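Local coordinates for protein xyloglucan-specific endo-beta-1,4-glucanase BoGH9A (PDB 6DHT) that hydrolyses internal beta-1,4-glucosidic linkages in the backbone of xyloglucan, releasing xyloglucan oligosaccharides as a cell-surface glycoside hydrolase of family 9, at residues L409-A412 against D413-E417; Q447-S450 against L451-Y455; V462-T465 against N466-N470. One frame throughout, in Å; residues are numbered along the deposited sequence.

Interaction 1: L409-A412 against D413-E417; sequences LKYA and DKVIE
Tyr411 and Val415 stand one helical turn apart on helix 395-416, tied by the backbone bond from Val415 N to Tyr411 O (3.0 Å), one of four successive i to i+4 bonds linking 409-412 to 413-416. The side chains add a CH-pi contact to this ladder. Because chi1 of Tyr411 is 162°, CG is set opposite the backbone N and the ring points outward while leaning toward the next turn, where one of its faces meets Val415 CG2. That methyl lies 3.8 Å from the ring centroid and 18° off the ring normal, displaced toward the phenol end, so that Tyr411 CZ is its nearest ring atom at 3.6 Å. The same CG2 also rests 3.4 Å from Tyr411 O, and one methyl thus fills the corner between ring and backbone. On another side of the helix Asp413 folds back over the preceding turn, its carboxylate close to the Leu409 carbonyl oxygen, an acceptor that cannot bond to it; Asp413 OD1 instead is hydrogen-bonded to Tyr463 OH of helix 461-474. Beyond the pair, Tyr411 packs edge-to-face with Tyr370 and its hydroxyl is hydrogen-bonded to a di(hydroxyethyl)ether molecule, probably from the crystallisation liquor. Dispersion between methyl and pi face probably limits the swing of the ring without engaging the hydroxyl in any bond within this turn.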
ATOM      1  N   LEU A 409      -7.812  -4.606  19.078  1.00 16.67           N
ATOM      2  CA  LEU A 409      -7.633  -5.983  19.531  1.00 17.32           C
ATOM      3  C   LEU A 409      -8.889  -6.811  19.318  1.00 22.26           C
ATOM      4  O   LEU A 409      -8.800  -8.024  19.066  1.00 21.44           O
ATOM      5  CB  LEU A 409      -7.218  -6.008  20.989  1.00 19.63           C
ATOM      6  CG  LEU A 409      -5.850  -5.363  21.201  1.00 20.66           C
ATOM      7  CD1 LEU A 409      -5.467  -5.480  22.665  1.00 22.37           C
ATOM      8  CD2 LEU A 409      -4.756  -5.970  20.328  1.00 24.90           C
ATOM      9  N   LYS A 410     -10.046  -6.178  19.413  1.00 20.04           N
ATOM     10  CA  LYS A 410     -11.313  -6.847  19.152  1.00 23.61           C
ATOM     11  C   LYS A 410     -11.365  -7.268  17.693  1.00 20.38           C
ATOM     12  O   LYS A 410     -11.792  -8.382  17.367  1.00 22.27           O
ATOM     13  CB  LYS A 410     -12.490  -5.922  19.440  1.00 24.92           C
ATOM     14  CG  LYS A 410     -12.860  -5.818  20.891  1.00 35.17           C
ATOM     15  CD  LYS A 410     -14.164  -5.036  21.030  1.00 44.01           C
ATOM     16  CE  LYS A 410     -14.442  -4.680  22.479  1.00 53.96           C
ATOM     17  NZ  LYS A 410     -15.528  -3.666  22.619  1.00 60.50           N
ATOM     18  N   TYR A 411     -10.955  -6.360  16.814  1.00 17.76           N
ATOM     19  CA  TYR A 411     -10.872  -6.633  15.385  1.00 18.90           C
ATOM     20  C   TYR A 411      -9.893  -7.771  15.142  1.00 18.75           C
ATOM     21  O   TYR A 411     -10.233  -8.710  14.402  1.00 19.51           O
ATOM     22  CB  TYR A 411     -10.454  -5.368  14.624  1.00 17.54           C
ATOM     23  CG  TYR A 411      -9.918  -5.603  13.231  1.00 16.87           C
ATOM     24  CD1 TYR A 411      -8.578  -5.828  13.035  1.00 17.36           C
ATOM     25  CD2 TYR A 411     -10.743  -5.544  12.141  1.00 19.17           C
ATOM     26  CE1 TYR A 411      -8.071  -6.025  11.769  1.00 19.54           C
ATOM     27  CE2 TYR A 411     -10.256  -5.744  10.874  1.00 19.88           C
ATOM     28  CZ  TYR A 411      -8.910  -5.980  10.704  1.00 19.24           C
ATOM     29  OH  TYR A 411      -8.424  -6.179   9.424  1.00 20.46           O
ATOM     30  N   ALA A 412      -8.710  -7.707  15.741  1.00 18.24           N
ATOM     31  CA  ALA A 412      -7.644  -8.676  15.494  1.00 18.77           C
ATOM     32  C   ALA A 412      -8.055 -10.070  15.948  1.00 21.97           C
ATOM     33  O   ALA A 412      -7.815 -11.055  15.263  1.00 19.89           O
ATOM     34  CB  ALA A 412      -6.369  -8.269  16.184  1.00 17.74           C
ATOM     35  N   ASP A 413      -8.684 -10.158  17.108  1.00 19.91           N
ATOM     36  CA  ASP A 413      -9.101 -11.454  17.623  1.00 22.44           C
ATOM     37  C   ASP A 413     -10.110 -12.096  16.693  1.00 20.56           C
ATOM     38  O   ASP A 413     -10.072 -13.313  16.475  1.00 23.64           O
ATOM     39  CB  ASP A 413      -9.699 -11.314  19.026  1.00 26.77           C
ATOM     40  CG  ASP A 413      -8.672 -10.918  20.058  1.00 26.05           C
ATOM     41  OD1 ASP A 413      -7.460 -11.046  19.794  1.00 25.29           O
ATOM     42  OD2 ASP A 413      -9.070 -10.483  21.164  1.00 29.41           O
ATOM     43  N   LYS A 414     -10.995 -11.297  16.121  1.00 21.01           N
ATOM     44  CA  LYS A 414     -12.007 -11.815  15.207  1.00 22.49           C
ATOM     45  C   LYS A 414     -11.355 -12.303  13.907  1.00 24.85           C
ATOM     46  O   LYS A 414     -11.694 -13.365  13.383  1.00 24.01           O
ATOM     47  CB  LYS A 414     -13.057 -10.746  14.919  1.00 25.59           C
ATOM     48  CG  LYS A 414     -14.391 -11.283  14.413  1.00 41.25           C
ATOM     49  CD  LYS A 414     -15.430 -10.164  14.231  1.00 46.87           C
ATOM     50  CE  LYS A 414     -15.747  -9.448  15.544  1.00 51.65           C
ATOM     51  NZ  LYS A 414     -16.200 -10.386  16.615  1.00 67.82           N
ATOM     52  N   VAL A 415     -10.398 -11.538  13.403  1.00 20.74           N
ATOM     53  CA  VAL A 415      -9.716 -11.873  12.156  1.00 20.76           C
ATOM     54  C   VAL A 415      -8.972 -13.203  12.248  1.00 19.83           C
ATOM     55  O   VAL A 415      -8.958 -13.965  11.267  1.00 22.45           O
ATOM     56  CB  VAL A 415      -8.721 -10.732  11.765  1.00 20.73           C
ATOM     57  CG1 VAL A 415      -7.643 -11.216  10.781  1.00 23.31           C
ATOM     58  CG2 VAL A 415      -9.465  -9.542  11.215  1.00 21.86           C
ATOM     59  N   ILE A 416      -8.357 -13.503  13.388  1.00 21.55           N
ATOM     60  CA  ILE A 416      -7.475 -14.669  13.491  1.00 22.10           C
ATOM     61  C   ILE A 416      -8.229 -15.932  13.898  1.00 23.16           C
ATOM     62  O   ILE A 416      -7.669 -17.035  13.887  1.00 23.55           O
ATOM     63  CB  ILE A 416      -6.292 -14.465  14.444  1.00 25.47           C
ATOM     64  CG1 ILE A 416      -6.748 -14.270  15.892  1.00 23.01           C
ATOM     65  CG2 ILE A 416      -5.435 -13.272  13.994  1.00 23.87           C
ATOM     66  CD1 ILE A 416      -5.646 -14.359  16.888  1.00 28.43           C
ATOM     67  N   GLU A 417      -9.507 -15.776  14.202  1.00 24.41           N
ATOM     68  CA  GLU A 417     -10.309 -16.902  14.663  1.00 25.95           C
ATOM     69  C   GLU A 417     -10.350 -17.968  13.574  1.00 25.46           C
ATOM     70  O   GLU A 417     -10.813 -17.707  12.472  1.00 24.57           O
ATOM     71  CB  GLU A 417     -11.717 -16.430  15.004  1.00 29.72           C
ATOM     72  CG  GLU A 417     -12.479 -17.367  15.915  1.00 46.18           C
ATOM     73  CD  GLU A 417     -13.665 -16.681  16.577  1.00 67.80           C
ATOM     74  OE1 GLU A 417     -14.470 -16.038  15.863  1.00 66.14           O
ATOM     75  OE2 GLU A 417     -13.780 -16.773  17.819  1.00 78.19           O
TER

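Interaction 2: Q447-S450 against L451-Y455; sequences QGVS and LMYAY
With CG1 of Val449 opposite the backbone N (chi1 172°) and the Tyr453 side chain swung to chi1 -89°, these two residues, one turn apart on helix 439-458, extend side by side in the same direction. The setting is a buried alpha-helix of the catalytic domain of family 9, whose fold is the (alpha/alpha)6 barrel. Val449 CG1 meets the tyrosine at its edge, in the plane of the ring, 3.9 Å from Tyr453 CE2. The arrangement therefore differs from a methyl laid over an aromatic face: here the methyl meets the edge, and the ring is also stacked with Phe384, while helix 176-192 packs against both residues. Beneath the pair runs the backbone bond from Tyr453 N to Val449 O (3.0 Å). Elsewhere on the helix, Leu451 lays its CG against the carbonyl oxygen of Gln447. Ser450, packed between Tyr411 of helix 395-416 and loop residues Ala372 and Pro373, is hydrogen-bonded through OG to Tyr370 OH and the backbone O of Asn446. Val449 O meets Tyr453 twice, accepting the hydrogen bond from its N and lying near the plane of its ring, at the edge, with Val449 O 3.3 Å from Tyr453 CD2.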
ATOM      1  N   GLN A 447      -5.116  -6.059   6.387  1.00 14.85           N
ATOM      2  CA  GLN A 447      -5.404  -6.920   7.541  1.00 13.83           C
ATOM      3  C   GLN A 447      -4.101  -7.313   8.240  1.00 14.88           C
ATOM      4  O   GLN A 447      -3.986  -7.236   9.468  1.00 13.60           O
ATOM      5  CB  GLN A 447      -6.150  -8.169   7.069  1.00 16.99           C
ATOM      6  CG  GLN A 447      -6.620  -9.110   8.112  1.00 22.66           C
ATOM      7  CD  GLN A 447      -7.366 -10.245   7.459  1.00 23.17           C
ATOM      8  OE1 GLN A 447      -6.774 -11.256   7.101  1.00 24.35           O
ATOM      9  NE2 GLN A 447      -8.644 -10.040   7.205  1.00 23.79           N
ATOM     10  N   GLY A 448      -3.102  -7.698   7.447  1.00 12.54           N
ATOM     11  CA  GLY A 448      -1.765  -7.950   7.958  1.00 12.51           C
ATOM     12  C   GLY A 448      -1.166  -6.783   8.717  1.00 13.44           C
ATOM     13  O   GLY A 448      -0.609  -6.967   9.790  1.00 13.16           O
ATOM     14  N   VAL A 449      -1.260  -5.585   8.150  1.00 13.20           N
ATOM     15  CA  VAL A 449      -0.750  -4.375   8.804  1.00 12.13           C
ATOM     16  C   VAL A 449      -1.447  -4.203  10.162  1.00 13.02           C
ATOM     17  O   VAL A 449      -0.798  -3.883  11.169  1.00 12.35           O
ATOM     18  CB  VAL A 449      -0.966  -3.131   7.919  1.00 12.44           C
ATOM     19  CG1 VAL A 449      -0.609  -1.849   8.674  1.00 14.59           C
ATOM     20  CG2 VAL A 449      -0.133  -3.199   6.661  1.00 13.17           C
ATOM     21  N   SER A 450      -2.763  -4.369  10.181  1.00 13.00           N
ATOM     22  CA  SER A 450      -3.563  -4.259  11.407  1.00 11.99           C
ATOM     23  C   SER A 450      -3.097  -5.268  12.462  1.00 13.23           C
ATOM     24  O   SER A 450      -2.941  -4.938  13.660  1.00 14.16           O
ATOM     25  CB  SER A 450      -5.041  -4.410  11.101  1.00 12.04           C
ATOM     26  OG  SER A 450      -5.464  -3.477  10.143  1.00 15.31           O
ATOM     27  N   LEU A 451      -2.845  -6.508  12.039  1.00 13.67           N
ATOM     28  CA  LEU A 451      -2.341  -7.539  12.959  1.00 12.98           C
ATOM     29  C   LEU A 451      -0.964  -7.209  13.479  1.00 15.25           C
ATOM     30  O   LEU A 451      -0.651  -7.470  14.648  1.00 14.08           O
ATOM     31  CB  LEU A 451      -2.338  -8.899  12.231  1.00 13.82           C
ATOM     32  CG  LEU A 451      -3.732  -9.461  11.982  1.00 14.62           C
ATOM     33  CD1 LEU A 451      -3.682 -10.607  10.988  1.00 16.68           C
ATOM     34  CD2 LEU A 451      -4.373  -9.924  13.305  1.00 18.44           C
ATOM     35  N   MET A 452      -0.109  -6.654  12.637  1.00 13.54           N
ATOM     36  CA  MET A 452       1.206  -6.232  13.064  1.00 14.46           C
ATOM     37  C   MET A 452       1.082  -5.142  14.155  1.00 14.54           C
ATOM     38  O   MET A 452       1.778  -5.171  15.178  1.00 13.83           O
ATOM     39  CB  MET A 452       1.989  -5.770  11.815  1.00 17.07           C
ATOM     40  CG  MET A 452       3.416  -5.331  12.038  1.00 14.71           C
ATOM     41  SD  MET A 452       3.598  -3.675  12.738  1.00 15.60           S
ATOM     42  CE  MET A 452       2.900  -2.686  11.396  1.00 17.06           C
ATOM     43  N   TYR A 453       0.187  -4.177  13.955  1.00 14.25           N
ATOM     44  CA  TYR A 453      -0.049  -3.188  15.003  1.00 15.24           C
ATOM     45  C   TYR A 453      -0.581  -3.841  16.273  1.00 16.40           C
ATOM     46  O   TYR A 453      -0.197  -3.461  17.377  1.00 14.69           O
ATOM     47  CB  TYR A 453      -1.052  -2.123  14.561  1.00 14.13           C
ATOM     48  CG  TYR A 453      -0.426  -0.929  13.859  1.00 15.45           C
ATOM     49  CD1 TYR A 453       0.084   0.137  14.584  1.00 15.84           C
ATOM     50  CD2 TYR A 453      -0.311  -0.896  12.484  1.00 15.74           C
ATOM     51  CE1 TYR A 453       0.672   1.224  13.942  1.00 16.40           C
ATOM     52  CE2 TYR A 453       0.269   0.179  11.828  1.00 14.73           C
ATOM     53  CZ  TYR A 453       0.765   1.226  12.569  1.00 15.01           C
ATOM     54  OH  TYR A 453       1.351   2.313  11.946  1.00 15.67           O
ATOM     55  N   ALA A 454      -1.474  -4.810  16.162  1.00 13.98           N
ATOM     56  CA  ALA A 454      -1.954  -5.500  17.370  1.00 16.27           C
ATOM     57  C   ALA A 454      -0.817  -6.197  18.138  1.00 15.11           C
ATOM     58  O   ALA A 454      -0.786  -6.163  19.393  1.00 15.55           O
ATOM     59  CB  ALA A 454      -3.038  -6.498  17.015  1.00 17.08           C
ATOM     60  N   TYR A 455       0.139  -6.792  17.427  1.00 14.20           N
ATOM     61  CA  TYR A 455       1.345  -7.339  18.037  1.00 15.17           C
ATOM     62  C   TYR A 455       2.109  -6.225  18.776  1.00 16.26           C
ATOM     63  O   TYR A 455       2.476  -6.374  19.955  1.00 15.69           O
ATOM     64  CB  TYR A 455       2.260  -7.994  16.994  1.00 16.87           C
ATOM     65  CG  TYR A 455       3.619  -8.324  17.529  1.00 16.59           C
ATOM     66  CD1 TYR A 455       3.802  -9.389  18.410  1.00 16.78           C
ATOM     67  CD2 TYR A 455       4.721  -7.557  17.193  1.00 16.64           C
ATOM     68  CE1 TYR A 455       5.044  -9.668  18.914  1.00 19.30           C
ATOM     69  CE2 TYR A 455       5.966  -7.829  17.700  1.00 18.05           C
ATOM     70  CZ  TYR A 455       6.128  -8.900  18.556  1.00 22.36           C
ATOM     71  OH  TYR A 455       7.376  -9.196  19.089  1.00 27.06           O
TER

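Interaction 3: V462-T465 against N466-N470; sequences VYLT and NAYRN
Val462 O is gripped twice by Asn466, once by the backbone amide in the ordinary helical bond (Asn466 N to Val462 O, 3.1 Å) and once by the side chain, with Asn466 ND2 at 2.9 Å from Val462 O and an N-H...O angle of 160°. The two donors come from opposite faces of the carbonyl plane. The acceptor lies nearly in the amide plane of Asn466, so the side-chain bond is well directed from the donor side, though ND2 stands tilted from the Val462 carbonyl plane. Chi1 of -81° brings the amide back beside the previous turn, where ND2 also touches Val462 CG2. The other end of the same amide receives Arg469: NH1 donates to Asn466 OD1 over 3.0 Å, bent to 135° and arriving from above the carbonyl plane. Thr465 contributes the next contact, its CG2 lying over one face of the guanidinium, 3.7 Å from Arg469 NH2. A third pair, Leu464 and Tyr468, lies side by side, pointing the same way, with Leu464 CG 3.6 Å from Tyr468 CE2.

Further out, the arginine is fixed by salt bridges from NE to Glu30 and from NH2 to Glu420, while Thr465 OG1 is held by the carbonyl oxygen of Asp461. Tyr468 OH is bonded to the backbone oxygen of Leu564 on helix 551-567, against which Leu464 also packs. Glu30 belongs to the N-terminal Ig-like domain, so its salt bridge probably helps tie that domain to the catalytic one. Chemically, the amide donates through ND2 and accepts through OD1, which fixes which end is nitrogen and which oxygen; the two carboxylates balance the guanidinium charge and probably hold it where NH1 reaches Asn466 OD1.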
ATOM      1  N   VAL A 462       0.936 -14.292  18.528  1.00 17.11           N
ATOM      2  CA  VAL A 462      -0.086 -14.830  17.632  1.00 19.45           C
ATOM      3  C   VAL A 462      -0.519 -13.813  16.568  1.00 16.78           C
ATOM      4  O   VAL A 462      -0.795 -14.167  15.429  1.00 17.16           O
ATOM      5  CB  VAL A 462      -1.300 -15.374  18.440  1.00 22.76           C
ATOM      6  CG1 VAL A 462      -2.037 -14.257  19.151  1.00 23.00           C
ATOM      7  CG2 VAL A 462      -2.227 -16.176  17.569  1.00 24.88           C
ATOM      8  N   TYR A 463      -0.574 -12.538  16.929  1.00 17.73           N
ATOM      9  CA  TYR A 463      -0.991 -11.550  15.947  1.00 15.63           C
ATOM     10  C   TYR A 463       0.061 -11.418  14.832  1.00 15.89           C
ATOM     11  O   TYR A 463      -0.284 -11.322  13.649  1.00 14.72           O
ATOM     12  CB  TYR A 463      -1.158 -10.218  16.652  1.00 15.80           C
ATOM     13  CG  TYR A 463      -2.280 -10.150  17.674  1.00 16.47           C
ATOM     14  CD1 TYR A 463      -3.568 -10.553  17.380  1.00 18.15           C
ATOM     15  CD2 TYR A 463      -2.037  -9.637  18.936  1.00 19.49           C
ATOM     16  CE1 TYR A 463      -4.578 -10.458  18.305  1.00 22.27           C
ATOM     17  CE2 TYR A 463      -3.038  -9.522  19.859  1.00 19.14           C
ATOM     18  CZ  TYR A 463      -4.297  -9.928  19.553  1.00 22.90           C
ATOM     19  OH  TYR A 463      -5.302  -9.824  20.488  1.00 24.96           O
ATOM     20  N   LEU A 464       1.328 -11.402  15.209  1.00 15.44           N
ATOM     21  CA  LEU A 464       2.418 -11.303  14.244  1.00 16.09           C
ATOM     22  C   LEU A 464       2.497 -12.557  13.368  1.00 18.23           C
ATOM     23  O   LEU A 464       2.710 -12.471  12.160  1.00 15.08           O
ATOM     24  CB  LEU A 464       3.731 -11.031  14.961  1.00 18.41           C
ATOM     25  CG  LEU A 464       4.938 -10.799  14.069  1.00 20.66           C
ATOM     26  CD1 LEU A 464       4.688  -9.594  13.195  1.00 22.39           C
ATOM     27  CD2 LEU A 464       6.175 -10.613  14.902  1.00 23.47           C
ATOM     28  N   THR A 465       2.290 -13.720  13.980  1.00 15.76           N
ATOM     29  CA  THR A 465       2.304 -14.969  13.248  1.00 16.71           C
ATOM     30  C   THR A 465       1.276 -14.905  12.142  1.00 16.46           C
ATOM     31  O   THR A 465       1.533 -15.352  11.002  1.00 14.64           O
ATOM     32  CB  THR A 465       2.000 -16.127  14.202  1.00 15.97           C
ATOM     33  OG1 THR A 465       3.087 -16.264  15.106  1.00 18.20           O
ATOM     34  CG2 THR A 465       1.867 -17.436  13.450  1.00 20.11           C
ATOM     35  N   ASN A 466       0.098 -14.371  12.444  1.00 14.97           N
ATOM     36  CA  ASN A 466      -0.952 -14.260  11.459  1.00 14.09           C
ATOM     37  C   ASN A 466      -0.675 -13.225  10.352  1.00 13.28           C
ATOM     38  O   ASN A 466      -1.113 -13.381   9.215  1.00 13.81           O
ATOM     39  CB  ASN A 466      -2.310 -14.060  12.148  1.00 15.89           C
ATOM     40  CG  ASN A 466      -2.892 -15.376  12.628  1.00 14.90           C
ATOM     41  OD1 ASN A 466      -3.478 -16.098  11.830  1.00 17.66           O
ATOM     42  ND2 ASN A 466      -2.739 -15.679  13.905  1.00 18.02           N
ATOM     43  N   ALA A 467       0.083 -12.178  10.683  1.00 13.56           N
ATOM     44  CA  ALA A 467       0.488 -11.202   9.689  1.00 13.77           C
ATOM     45  C   ALA A 467       1.420 -11.851   8.671  1.00 12.98           C
ATOM     46  O   ALA A 467       1.270 -11.641   7.468  1.00 12.76           O
ATOM     47  CB  ALA A 467       1.139 -10.011  10.341  1.00 13.91           C
ATOM     48  N   TYR A 468       2.359 -12.665   9.132  1.00 12.16           N
ATOM     49  CA  TYR A 468       3.237 -13.401   8.204  1.00 11.66           C
ATOM     50  C   TYR A 468       2.444 -14.379   7.337  1.00 13.76           C
ATOM     51  O   TYR A 468       2.766 -14.563   6.177  1.00 14.10           O
ATOM     52  CB  TYR A 468       4.374 -14.139   8.926  1.00 12.68           C
ATOM     53  CG  TYR A 468       5.497 -13.268   9.448  1.00 13.55           C
ATOM     54  CD1 TYR A 468       6.519 -12.815   8.603  1.00 13.18           C
ATOM     55  CD2 TYR A 468       5.608 -12.988  10.795  1.00 15.66           C
ATOM     56  CE1 TYR A 468       7.578 -12.046   9.092  1.00 12.26           C
ATOM     57  CE2 TYR A 468       6.654 -12.199  11.281  1.00 16.79           C
ATOM     58  CZ  TYR A 468       7.642 -11.758  10.432  1.00 14.26           C
ATOM     59  OH  TYR A 468       8.671 -10.990  10.955  1.00 16.77           O
ATOM     60  N   ARG A 469       1.392 -14.974   7.893  1.00 13.23           N
ATOM     61  CA  ARG A 469       0.568 -15.898   7.098  1.00 14.25           C
ATOM     62  C   ARG A 469      -0.065 -15.189   5.904  1.00 14.39           C
ATOM     63  O   ARG A 469      -0.117 -15.731   4.792  1.00 14.16           O
ATOM     64  CB  ARG A 469      -0.516 -16.560   7.949  1.00 14.78           C
ATOM     65  CG  ARG A 469       0.020 -17.526   8.977  1.00 15.99           C
ATOM     66  CD  ARG A 469      -1.062 -18.037   9.925  1.00 15.45           C
ATOM     67  NE  ARG A 469      -0.531 -18.969  10.913  1.00 16.31           N
ATOM     68  CZ  ARG A 469      -1.159 -19.297  12.040  1.00 20.32           C
ATOM     69  NH1 ARG A 469      -2.345 -18.778  12.334  1.00 18.66           N
ATOM     70  NH2 ARG A 469      -0.609 -20.152  12.876  1.00 21.03           N
ATOM     71  N   ASN A 470      -0.569 -13.977   6.114  1.00 12.51           N
ATOM     72  CA  ASN A 470      -1.173 -13.222   5.030  1.00 12.69           C
ATOM     73  C   ASN A 470      -0.136 -12.821   3.990  1.00 12.95           C
ATOM     74  O   ASN A 470      -0.434 -12.803   2.788  1.00 14.14           O
ATOM     75  CB  ASN A 470      -1.894 -11.963   5.547  1.00 15.43           C
ATOM     76  CG  ASN A 470      -3.312 -12.235   5.973  1.00 15.89           C
ATOM     77  OD1 ASN A 470      -3.713 -13.380   6.119  1.00 16.45           O
ATOM     78  ND2 ASN A 470      -4.073 -11.175   6.225  1.00 16.17           N
TER

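The three turns belong to helices 395-416, 439-458 and 461-474, which pack together on one side of the chain. Interactions 2 and 3 are closest, their centres about 8 Å apart, joined by a hydrogen bond from Asn470 ND2 to Gln447 OE1 (2.8 Å). Interaction 1 lies about 10 Å from interaction 2 and 12 Å from interaction 3, centre to centre; Asp413 OD1 lies 2.6 Å from Tyr463 OH, and Ile416 CG2 is 3.6 Å from both Leu451 CD2 and Asn466 CG. One di(hydroxyethyl)ether site is bonded by Tyr411 and Gln447. All three lie away from the predicted catalytic residues and metal sites, and are consistent with local pairs within a helix setting side chains for contact with neighbouring helices.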